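Local structure of trichothecene 3-O-acetyltransferase (2RKV) at residues A[196-202]-A[347-353]; A[293-299]-A[343-348]. The protein probably transfers the acetyl group of acetyl-CoA to the C3 hydroxyl of trichothecene mycotoxins such as T-2 toxin, as a member of the BAHD acyltransferase superfamily. All coordinates share one frame; numbering follows the deposited sequence. Where two conformers were deposited one is given.

Overall arrangement
Both contacts are built on helix 340-356 of this BAHD-type acyltransferase and share Thr347 and Arg348; their centres lie about 11 Å apart. Interaction 2 sets the helix against the end of strand 286-294 and the short helix 296-299, where Val293 and Asp294 belong to the coenzyme A pocket. One helical turn further on, interaction 1 ties the helix to the loop 196-202; its centre is about 24 Å from the centre of the chain, that of interaction 2 about 17 Å. Met299 joins the two, its SD lying 4.1 Å from Pro197 CD. The side chain of Thr347 is about 10 Å from both bound ligands, and the side chain of Val293 is about 7 Å from the T-2 toxin.

Interaction 1: A[196-202]-A[347-353]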
ATOM      1  N   VAL A 196      19.314   4.687   5.810  1.00 14.39           N
ATOM      2  CA  VAL A 196      19.724   4.955   4.432  1.00 14.66           C
ATOM      3  C   VAL A 196      20.958   5.857   4.485  1.00 15.11           C
ATOM      4  O   VAL A 196      20.848   7.048   4.808  1.00 14.78           O
ATOM      5  CB  VAL A 196      18.604   5.640   3.599  1.00 14.88           C
ATOM      6  CG1 VAL A 196      19.082   5.879   2.155  1.00 14.22           C
ATOM      7  CG2 VAL A 196      17.325   4.808   3.597  1.00 14.39           C
ATOM      8  N   PRO A 197      22.144   5.292   4.204  1.00 15.59           N
ATOM      9  CA  PRO A 197      23.365   6.102   4.224  1.00 16.01           C
ATOM     10  C   PRO A 197      23.306   7.202   3.167  1.00 16.16           C
ATOM     11  O   PRO A 197      22.944   6.936   2.018  1.00 16.04           O
ATOM     12  CB  PRO A 197      24.464   5.091   3.882  1.00 16.12           C
ATOM     13  CG  PRO A 197      23.874   3.750   4.178  1.00 17.10           C
ATOM     14  CD  PRO A 197      22.417   3.880   3.875  1.00 15.59           C
ATOM     15  N   TYR A 198      23.643   8.429   3.557  1.00 16.47           N
ATOM     16  CA  TYR A 198      23.530   9.558   2.641  1.00 16.92           C
ATOM     17  C   TYR A 198      24.672   9.615   1.636  1.00 17.82           C
ATOM     18  O   TYR A 198      25.741   9.040   1.863  1.00 18.19           O
ATOM     19  CB  TYR A 198      23.433  10.881   3.406  1.00 16.84           C
ATOM     20  CG  TYR A 198      22.248  10.967   4.342  1.00 16.08           C
ATOM     21  CD1 TYR A 198      22.426  11.291   5.687  1.00 16.64           C
ATOM     22  CD2 TYR A 198      20.953  10.718   3.885  1.00 16.32           C
ATOM     23  CE1 TYR A 198      21.343  11.373   6.558  1.00 16.33           C
ATOM     24  CE2 TYR A 198      19.863  10.792   4.745  1.00 15.77           C
ATOM     25  CZ  TYR A 198      20.065  11.118   6.077  1.00 15.45           C
ATOM     26  OH  TYR A 198      18.997  11.198   6.928  1.00 14.76           O
ATOM     27  N   LEU A 199      24.425  10.294   0.520  1.00 18.57           N
ATOM     28  CA  LEU A 199      25.457  10.552  -0.476  1.00 19.56           C
ATOM     29  C   LEU A 199      26.254  11.776  -0.041  1.00 20.41           C
ATOM     30  O   LEU A 199      25.693  12.732   0.493  1.00 20.50           O
ATOM     31  CB  LEU A 199      24.837  10.762  -1.865  1.00 19.56           C
ATOM     32  CG  LEU A 199      24.025   9.608  -2.475  1.00 19.24           C
ATOM     33  CD1 LEU A 199      23.350  10.034  -3.762  1.00 19.27           C
ATOM     34  CD2 LEU A 199      24.879   8.356  -2.710  1.00 20.09           C
ATOM     35  N   GLU A 200      27.563  11.738  -0.265  1.00 21.54           N
ATOM     36  CA  GLU A 200      28.446  12.827   0.146  1.00 22.27           C
ATOM     37  C   GLU A 200      28.436  13.955  -0.889  1.00 22.60           C
ATOM     38  O   GLU A 200      28.423  13.691  -2.092  1.00 23.00           O
ATOM     39  CB  GLU A 200      29.870  12.293   0.351  1.00 22.38           C
ATOM     40  N   ASN A 201      28.419  15.202  -0.408  1.00 23.22           N
ATOM     41  CA  ASN A 201      28.470  16.411  -1.247  0.50 23.46           C
ATOM     42  C   ASN A 201      27.440  16.419  -2.372  1.00 23.72           C
ATOM     43  O   ASN A 201      27.742  16.764  -3.520  1.00 23.98           O
ATOM     44  CB  ASN A 201      29.884  16.633  -1.802  0.50 23.55           C
ATOM     45  CG  ASN A 201      30.922  16.772  -0.707  0.50 23.83           C
ATOM     46  OD1 ASN A 201      30.784  17.595   0.198  0.50 24.52           O
ATOM     47  ND2 ASN A 201      31.970  15.961  -0.784  0.50 24.03           N
ATOM     48  N   TYR A 202      26.214  16.035  -2.027  1.00 23.71           N
ATOM     49  CA  TYR A 202      25.153  15.862  -2.998  1.00 23.48           C
ATOM     50  C   TYR A 202      24.257  17.084  -3.007  1.00 24.15           C
ATOM     51  O   TYR A 202      23.835  17.566  -1.954  1.00 24.74           O
ATOM     52  CB  TYR A 202      24.334  14.615  -2.646  1.00 22.66           C
ATOM     53  CG  TYR A 202      23.272  14.238  -3.662  1.00 21.18           C
ATOM     54  CD1 TYR A 202      23.601  13.514  -4.808  1.00 20.02           C
ATOM     55  CD2 TYR A 202      21.938  14.585  -3.462  1.00 19.30           C
ATOM     56  CE1 TYR A 202      22.624  13.147  -5.738  1.00 19.38           C
ATOM     57  CE2 TYR A 202      20.956  14.236  -4.385  1.00 18.92           C
ATOM     58  CZ  TYR A 202      21.305  13.517  -5.518  1.00 19.22           C
ATOM     59  OH  TYR A 202      20.335  13.169  -6.428  1.00 19.73           O
ATOM     60  N   THR A 347      17.554   5.546  -4.143  1.00 11.74           N
ATOM     61  CA  THR A 347      16.945   5.701  -2.825  1.00 11.60           C
ATOM     62  C   THR A 347      17.848   6.529  -1.912  1.00 11.87           C
ATOM     63  O   THR A 347      17.369   7.383  -1.155  1.00 12.04           O
ATOM     64  CB  THR A 347      16.606   4.317  -2.219  1.00 11.59           C
ATOM     65  OG1 THR A 347      15.708   3.633  -3.102  1.00 10.63           O
ATOM     66  CG2 THR A 347      15.941   4.461  -0.848  1.00 11.33           C
ATOM     67  N   ARG A 348      19.160   6.292  -1.992  1.00 11.94           N
ATOM     68  CA  ARG A 348      20.116   7.102  -1.234  1.00 12.16           C
ATOM     69  C   ARG A 348      20.063   8.567  -1.675  1.00 12.33           C
ATOM     70  O   ARG A 348      20.178   9.471  -0.847  1.00 12.10           O
ATOM     71  CB  ARG A 348      21.539   6.550  -1.361  1.00 12.12           C
ATOM     72  CG  ARG A 348      21.744   5.234  -0.635  1.00 12.83           C
ATOM     73  CD  ARG A 348      23.165   4.731  -0.840  1.00 15.42           C
ATOM     74  NE  ARG A 348      24.135   5.576  -0.146  1.00 16.79           N
ATOM     75  CZ  ARG A 348      25.438   5.631  -0.422  1.00 18.62           C
ATOM     76  NH1 ARG A 348      25.953   4.902  -1.406  1.00 19.35           N
ATOM     77  NH2 ARG A 348      26.228   6.437   0.279  1.00 18.59           N
ATOM     78  N   GLY A 349      19.884   8.791  -2.977  1.00 12.23           N
ATOM     79  CA  GLY A 349      19.759  10.141  -3.521  1.00 12.41           C
ATOM     80  C   GLY A 349      18.535  10.874  -3.005  1.00 12.84           C
ATOM     81  O   GLY A 349      18.635  12.014  -2.533  1.00 12.60           O
ATOM     82  N   LEU A 350      17.379  10.211  -3.078  1.00 12.29           N
ATOM     83  CA  LEU A 350      16.138  10.783  -2.555  1.00 12.14           C
ATOM     84  C   LEU A 350      16.263  11.107  -1.055  1.00 11.92           C
ATOM     85  O   LEU A 350      15.932  12.220  -0.626  1.00 12.77           O
ATOM     86  CB  LEU A 350      14.951   9.850  -2.817  1.00 11.89           C
ATOM     87  CG  LEU A 350      13.609  10.321  -2.243  1.00 11.57           C
ATOM     88  CD1 LEU A 350      13.190  11.701  -2.792  1.00 11.63           C
ATOM     89  CD2 LEU A 350      12.531   9.308  -2.499  1.00 12.25           C
ATOM     90  N   ALA A 351      16.765  10.151  -0.273  1.00 11.78           N
ATOM     91  CA  ALA A 351      16.963  10.370   1.164  1.00 11.60           C
ATOM     92  C   ALA A 351      17.904  11.547   1.423  1.00 11.83           C
ATOM     93  O   ALA A 351      17.638  12.373   2.286  1.00 11.75           O
ATOM     94  CB  ALA A 351      17.461   9.100   1.863  1.00 11.27           C
ATOM     95  N   THR A 352      18.982  11.639   0.642  1.00 12.35           N
ATOM     96  CA  THR A 352      19.971  12.712   0.811  1.00 12.55           C
ATOM     97  C   THR A 352      19.378  14.083   0.487  1.00 12.48           C
ATOM     98  O   THR A 352      19.567  15.040   1.242  1.00 12.89           O
ATOM     99  CB  THR A 352      21.250  12.445  -0.024  1.00 12.57           C
ATOM    100  OG1 THR A 352      21.820  11.196   0.388  1.00 12.44           O
ATOM    101  CG2 THR A 352      22.285  13.539   0.215  1.00 13.61           C
ATOM    102  N   TYR A 353      18.641  14.170  -0.621  1.00 12.57           N
ATOM    103  CA  TYR A 353      17.972  15.415  -0.987  1.00 12.86           C
ATOM    104  C   TYR A 353      17.016  15.872   0.118  1.00 13.10           C
ATOM    105  O   TYR A 353      16.998  17.049   0.496  1.00 13.57           O
ATOM    106  CB  TYR A 353      17.217  15.271  -2.308  1.00 13.22           C
ATOM    107  CG  TYR A 353      16.622  16.576  -2.779  1.00 13.63           C
ATOM    108  CD1 TYR A 353      17.383  17.480  -3.524  1.00 15.49           C
ATOM    109  CD2 TYR A 353      15.306  16.921  -2.463  1.00 14.55           C
ATOM    110  CE1 TYR A 353      16.840  18.688  -3.956  1.00 15.53           C
ATOM    111  CE2 TYR A 353      14.757  18.136  -2.886  1.00 14.63           C
ATOM    112  CZ  TYR A 353      15.532  19.008  -3.634  1.00 15.61           C
ATOM    113  OH  TYR A 353      14.997  20.205  -4.064  1.00 16.63           O
TER
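Arg348 and Thr352, one turn apart on helix 340-356, grip the backbone of Pro197, Tyr198 and Leu199, fastening an irregular loop of the BAHD acyltransferase fold along the helix. The arginine chain bends at chi3 (69°), which turns the edge of its guanidinium, with NE and NH2, to the loop carbonyls. NE donates to Pro197 O at 2.8 Å in a nearly straight bond lying in the guanidinium plane, although NE sits above the plane of the Pro197 carbonyl. NH2 makes a longer, more bent bond to Tyr198 O (145° at the hydrogen). Leu199 CD2 sits over the centre of one guanidinium face, 3.6 Å from Arg348 CZ, while its other methyl, CD1, rests on the CA of Gly349.

Val196 turns CG1 anti to its nitrogen (chi1 -179°) and sets this methyl against Ala351 CB at 3.6 Å. Tyr198 slides past Thr352 in the opposite direction, with Thr352 OG1 at the ring edge, near its plane; its hydroxyl bonds to Thr9, and the ring stacks with His355. Further along, Tyr202 CB and CD2 lie against Thr352 CG2, and the tyrosine hydroxyl is held by Glu207.

Thr352 OG1 works in both directions. It accepts from Leu199 N at 2.8 Å, nearly straight, and donates to Arg348 O at 2.7 Å, reaching that oxygen from the face opposite the one used by Thr352 N.

Interaction 2: A[293-299]-A[343-348]; sequences VDARPAM and MRQRTR. With COA (coenzyme A), chain B.
Met343 and Met299 make the largest contributions to the contact between helix 340-356 and segment 293-299, which no hydrogen bond crosses. Met343 folds back at chi2 (-67°) and chi3, which brings its CE against Ala295 CB. Its SD lies 4.0 Å from Val293 CG1. Nearer the helix backbone, Met343 CB meets Ala298 CB at 3.8 Å. Met299 is likewise bent, and its CE lies against Thr347 CB and CG2; in the conformer given for Arg344, the same methyl crosses that extended chain at about a right angle, 3.8 Å from Arg344 CG.

Polar bonds act within each segment. Thr347 OG1 donates to Met343 O at 2.7 Å, from the opposite face of that carbonyl to Thr347 N, and also bonds Asn311 on the neighbouring strand. Asp294 OD1 caps the turn into helix 296-299 by accepting from Arg296 N at 2.9 Å. The same oxygen takes a salt bridge from Arg296 NH1 on the other face of the carboxylate. Arg296 NH1 also forms a salt bridge to Asp160, which with His156 of the T-2 pocket fits the BAHD HXXXD motif, so Arg296 links Asp294 to that motif and may help to position it.

Ligand binding uses the strand end: Asp294 N donates to O9P of coenzyme A at 2.7 Å, and Val293 CG2 touches its CEP methyl at 3.8 Å. The strand end thus holds the pantetheine arm by the Asp294 N-H, while Val293 also packs against Met343 of helix 340-356, as part of the coenzyme A site of this BAHD-family acetyltransferase, probably the same for acetyl-CoA.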
ATOM      1  N   VAL A 293       8.228   0.248  -4.976  1.00 10.61           N
ATOM      2  CA  VAL A 293       9.227  -0.802  -4.810  1.00 11.20           C
ATOM      3  C   VAL A 293       9.789  -0.733  -3.384  1.00 11.83           C
ATOM      4  O   VAL A 293      10.286   0.311  -2.957  1.00 12.89           O
ATOM      5  CB  VAL A 293      10.380  -0.678  -5.850  1.00 11.28           C
ATOM      6  CG1 VAL A 293      11.417  -1.805  -5.668  1.00 12.37           C
ATOM      7  CG2 VAL A 293       9.817  -0.703  -7.270  1.00 10.59           C
ATOM      8  N   ASP A 294       9.702  -1.855  -2.674  1.00 11.58           N
ATOM      9  CA  ASP A 294      10.319  -2.026  -1.359  1.00 11.79           C
ATOM     10  C   ASP A 294      11.822  -1.912  -1.539  1.00 11.97           C
ATOM     11  O   ASP A 294      12.421  -2.655  -2.338  1.00 12.52           O
ATOM     12  CB  ASP A 294       9.937  -3.402  -0.784  1.00 11.47           C
ATOM     13  CG  ASP A 294      10.629  -3.724   0.549  1.00 12.33           C
ATOM     14  OD1 ASP A 294      11.198  -2.814   1.197  1.00 12.19           O
ATOM     15  OD2 ASP A 294      10.570  -4.915   0.946  1.00 13.16           O
ATOM     16  N   ALA A 295      12.425  -0.972  -0.809  1.00 11.96           N
ATOM     17  CA  ALA A 295      13.854  -0.703  -0.915  1.00 12.01           C
ATOM     18  C   ALA A 295      14.687  -1.480   0.106  1.00 11.91           C
ATOM     19  O   ALA A 295      15.917  -1.378   0.112  1.00 12.48           O
ATOM     20  CB  ALA A 295      14.128   0.797  -0.812  1.00 12.31           C
ATOM     21  N   ARG A 296      14.025  -2.262   0.960  1.00 11.90           N
ATOM     22  CA  ARG A 296      14.754  -3.028   1.981  1.00 12.09           C
ATOM     23  C   ARG A 296      15.837  -3.941   1.380  1.00 12.75           C
ATOM     24  O   ARG A 296      16.988  -3.889   1.820  1.00 13.83           O
ATOM     25  CB  ARG A 296      13.808  -3.824   2.884  1.00 11.61           C
ATOM     26  CG  ARG A 296      13.043  -2.977   3.905  1.00 11.29           C
ATOM     27  CD  ARG A 296      11.883  -3.790   4.475  1.00 10.40           C
ATOM     28  NE  ARG A 296      11.010  -3.005   5.356  1.00  8.84           N
ATOM     29  CZ  ARG A 296      10.181  -2.046   4.956  1.00  9.78           C
ATOM     30  NH1 ARG A 296      10.082  -1.728   3.658  1.00  8.70           N
ATOM     31  NH2 ARG A 296       9.429  -1.419   5.856  1.00  8.85           N
ATOM     32  N   PRO A 297      15.482  -4.764   0.373  1.00 13.18           N
ATOM     33  CA  PRO A 297      16.506  -5.657  -0.205  1.00 13.93           C
ATOM     34  C   PRO A 297      17.733  -4.916  -0.761  1.00 14.53           C
ATOM     35  O   PRO A 297      18.866  -5.288  -0.445  1.00 15.00           O
ATOM     36  CB  PRO A 297      15.745  -6.399  -1.306  1.00 14.05           C
ATOM     37  CG  PRO A 297      14.306  -6.346  -0.867  1.00 13.67           C
ATOM     38  CD  PRO A 297      14.168  -4.976  -0.264  1.00 13.60           C
ATOM     39  N   ALA A 298      17.514  -3.855  -1.536  1.00 14.90           N
ATOM     40  CA  ALA A 298      18.623  -3.067  -2.086  1.00 15.47           C
ATOM     41  C   ALA A 298      19.483  -2.443  -0.987  1.00 15.47           C
ATOM     42  O   ALA A 298      20.691  -2.266  -1.163  1.00 15.82           O
ATOM     43  CB  ALA A 298      18.105  -1.990  -3.042  1.00 15.86           C
ATOM     44  N   MET A 299      18.859  -2.122   0.148  1.00 15.35           N
ATOM     45  CA  MET A 299      19.555  -1.472   1.255  1.00 15.85           C
ATOM     46  C   MET A 299      20.178  -2.474   2.237  1.00 15.45           C
ATOM     47  O   MET A 299      20.872  -2.077   3.176  1.00 15.66           O
ATOM     48  CB  MET A 299      18.593  -0.521   1.981  1.00 16.22           C
ATOM     49  CG  MET A 299      19.235   0.748   2.535  1.00 18.85           C
ATOM     50  SD  MET A 299      20.010   1.839   1.300  1.00 23.36           S
ATOM     51  CE  MET A 299      18.851   1.822  -0.044  1.00 19.31           C
ATOM     52  N   MET A 343      18.467   0.739  -7.549  1.00 15.63           N
ATOM     53  CA  MET A 343      17.504   1.052  -6.497  1.00 15.72           C
ATOM     54  C   MET A 343      18.192   1.671  -5.281  1.00 15.22           C
ATOM     55  O   MET A 343      17.686   2.636  -4.698  1.00 15.12           O
ATOM     56  CB  MET A 343      16.715  -0.194  -6.105  1.00 16.25           C
ATOM     57  CG  MET A 343      15.440  -0.386  -6.901  1.00 19.76           C
ATOM     58  SD  MET A 343      14.186   0.893  -6.565  1.00 25.06           S
ATOM     59  CE  MET A 343      14.217   1.001  -4.788  1.00 23.82           C
ATOM     60  N   ARG A 344      19.348   1.130  -4.915  1.00 14.56           N
ATOM     61  CA  ARG A 344      20.092   1.652  -3.775  0.50 14.54           C
ATOM     62  C   ARG A 344      20.571   3.081  -4.027  1.00 14.37           C
ATOM     63  O   ARG A 344      20.355   3.957  -3.189  1.00 13.90           O
ATOM     64  CB  ARG A 344      21.264   0.740  -3.400  0.50 14.50           C
ATOM     65  CG  ARG A 344      21.980   1.186  -2.134  0.50 15.81           C
ATOM     66  CD  ARG A 344      23.065   0.212  -1.717  0.50 17.18           C
ATOM     67  NE  ARG A 344      23.744   0.676  -0.508  0.50 18.61           N
ATOM     68  CZ  ARG A 344      24.917   1.301  -0.491  0.50 19.40           C
ATOM     69  NH1 ARG A 344      25.577   1.537  -1.621  0.50 20.27           N
ATOM     70  NH2 ARG A 344      25.438   1.684   0.666  0.50 20.17           N
ATOM     71  N   GLN A 345      21.194   3.325  -5.185  1.00 14.02           N
ATOM     72  CA  GLN A 345      21.704   4.665  -5.499  1.00 13.83           C
ATOM     73  C   GLN A 345      20.573   5.698  -5.529  1.00 13.17           C
ATOM     74  O   GLN A 345      20.691   6.785  -4.958  1.00 13.45           O
ATOM     75  CB  GLN A 345      22.501   4.656  -6.821  1.00 13.90           C
ATOM     76  CG  GLN A 345      23.004   6.028  -7.308  1.00 14.54           C
ATOM     77  CD  GLN A 345      24.064   6.670  -6.409  1.00 15.40           C
ATOM     78  OE1 GLN A 345      24.218   7.895  -6.398  1.00 17.59           O
ATOM     79  NE2 GLN A 345      24.803   5.851  -5.670  1.00 15.25           N
ATOM     80  N   ARG A 346      19.465   5.338  -6.176  1.00 12.95           N
ATOM     81  CA  ARG A 346      18.341   6.251  -6.318  1.00 12.08           C
ATOM     82  C   ARG A 346      17.740   6.578  -4.958  1.00 12.14           C
ATOM     83  O   ARG A 346      17.486   7.743  -4.646  1.00 11.79           O
ATOM     84  CB  ARG A 346      17.289   5.664  -7.261  1.00 12.04           C
ATOM     85  CG  ARG A 346      17.764   5.610  -8.729  1.00 11.86           C
ATOM     86  CD  ARG A 346      16.707   5.047  -9.673  1.00 11.74           C
ATOM     87  NE  ARG A 346      15.484   5.839  -9.612  1.00 11.05           N
ATOM     88  CZ  ARG A 346      14.333   5.399  -9.119  1.00 11.81           C
ATOM     89  NH1 ARG A 346      14.225   4.143  -8.676  1.00 11.49           N
ATOM     90  NH2 ARG A 346      13.285   6.210  -9.078  1.00 11.81           N
ATOM     91  N   THR A 347      17.554   5.546  -4.143  1.00 11.74           N
ATOM     92  CA  THR A 347      16.945   5.701  -2.825  1.00 11.60           C
ATOM     93  C   THR A 347      17.848   6.529  -1.912  1.00 11.87           C
ATOM     94  O   THR A 347      17.369   7.383  -1.155  1.00 12.04           O
ATOM     95  CB  THR A 347      16.606   4.317  -2.219  1.00 11.59           C
ATOM     96  OG1 THR A 347      15.708   3.633  -3.102  1.00 10.63           O
ATOM     97  CG2 THR A 347      15.941   4.461  -0.848  1.00 11.33           C
ATOM     98  N   ARG A 348      19.160   6.292  -1.992  1.00 11.94           N
ATOM     99  CA  ARG A 348      20.116   7.102  -1.234  1.00 12.16           C
ATOM    100  C   ARG A 348      20.063   8.567  -1.675  1.00 12.33           C
ATOM    101  O   ARG A 348      20.178   9.471  -0.847  1.00 12.10           O
ATOM    102  CB  ARG A 348      21.539   6.550  -1.361  1.00 12.12           C
ATOM    103  CG  ARG A 348      21.744   5.234  -0.635  1.00 12.83           C
ATOM    104  CD  ARG A 348      23.165   4.731  -0.840  1.00 15.42           C
ATOM    105  NE  ARG A 348      24.135   5.576  -0.146  1.00 16.79           N
ATOM    106  CZ  ARG A 348      25.438   5.631  -0.422  1.00 18.62           C
ATOM    107  NH1 ARG A 348      25.953   4.902  -1.406  1.00 19.35           N
ATOM    108  NH2 ARG A 348      26.228   6.437   0.279  1.00 18.59           N
TER
HETATM  109  N1A COA B 452      14.953 -17.000 -13.759  1.00 15.07           N
HETATM  110  C2A COA B 452      13.602 -16.792 -13.940  1.00 15.99           C
HETATM  111  N3A COA B 452      12.884 -16.042 -13.029  1.00 14.28           N
HETATM  112  C4A COA B 452      13.526 -15.510 -11.956  1.00 15.70           C
HETATM  113  C5A COA B 452      14.895 -15.706 -11.760  1.00 15.89           C
HETATM  114  C6A COA B 452      15.621 -16.465 -12.674  1.00 16.68           C
HETATM  115  N6A COA B 452      16.853 -16.881 -12.364  1.00 17.10           N
HETATM  116  N7A COA B 452      15.256 -15.062 -10.621  1.00 17.87           N
HETATM  117  C8A COA B 452      14.156 -14.468 -10.098  1.00 16.54           C
HETATM  118  N9A COA B 452      13.083 -14.738 -10.914  1.00 15.74           N
HETATM  119  C1B COA B 452      11.685 -14.335 -10.704  1.00 17.37           C
HETATM  120  C2B COA B 452      11.090 -15.147  -9.573  1.00 17.81           C
HETATM  121  O2B COA B 452      10.706 -16.419 -10.008  1.00 17.47           O
HETATM  122  C3B COA B 452       9.921 -14.274  -9.186  1.00 19.53           C
HETATM  123  O3B COA B 452       8.931 -14.378 -10.164  1.00 19.85           O
HETATM  124  P3B COA B 452       7.537 -15.077  -9.851  1.00 19.53           P
HETATM  125  O7A COA B 452       6.912 -14.364  -8.671  1.00 20.36           O
HETATM  126  O8A COA B 452       7.851 -16.517  -9.536  1.00 22.79           O
HETATM  127  O9A COA B 452       6.686 -14.977 -11.086  1.00 18.47           O
HETATM  128  C4B COA B 452      10.455 -12.885  -9.399  1.00 19.61           C
HETATM  129  O4B COA B 452      11.565 -12.987 -10.281  1.00 19.26           O
HETATM  130  C5B COA B 452      10.847 -12.253  -8.087  1.00 21.81           C
HETATM  131  O5B COA B 452      11.064 -10.937  -8.482  1.00 23.93           O
HETATM  132  P1A COA B 452      11.060  -9.752  -7.421  0.60 24.21           P
HETATM  133  O1A COA B 452      11.807 -10.166  -6.155  0.60 21.19           O
HETATM  134  O2A COA B 452      11.615  -8.511  -8.081  0.60 24.72           O
HETATM  135  O3A COA B 452       9.549  -9.616  -6.919  1.00 19.92           O
HETATM  136  P2A COA B 452       8.245  -9.378  -7.803  1.00 15.58           P
HETATM  137  O4A COA B 452       7.207 -10.387  -7.370  1.00 13.93           O
HETATM  138  O5A COA B 452       8.521  -9.320  -9.278  1.00 17.35           O
HETATM  139  O6A COA B 452       7.786  -7.926  -7.332  1.00 16.27           O
HETATM  140  CBP COA B 452       8.099  -5.646  -6.747  1.00 16.43           C
HETATM  141  CCP COA B 452       8.491  -6.760  -7.716  1.00 14.97           C
HETATM  142  CDP COA B 452       6.589  -5.411  -6.830  1.00 15.63           C
HETATM  143  CEP COA B 452       8.792  -4.351  -7.166  1.00 16.86           C
HETATM  144  CAP COA B 452       8.523  -6.096  -5.341  1.00 17.55           C
HETATM  145  OAP COA B 452       9.920  -6.304  -5.273  1.00 19.31           O
HETATM  146  C9P COA B 452       8.164  -5.091  -4.297  1.00 19.51           C
HETATM  147  O9P COA B 452       9.079  -4.078  -3.992  1.00 18.71           O
HETATM  148  N8P COA B 452       6.976  -5.248  -3.731  1.00 20.95           N
HETATM  149  C7P COA B 452       6.457  -4.340  -2.738  1.00 22.78           C
HETATM  150  C6P COA B 452       5.943  -3.069  -3.398  1.00 25.38           C
HETATM  151  C5P COA B 452       5.395  -2.216  -2.293  1.00 27.88           C
HETATM  152  O5P COA B 452       6.075  -2.023  -1.264  1.00 29.96           O
HETATM  153  N4P COA B 452       4.181  -1.717  -2.488  1.00 26.50           N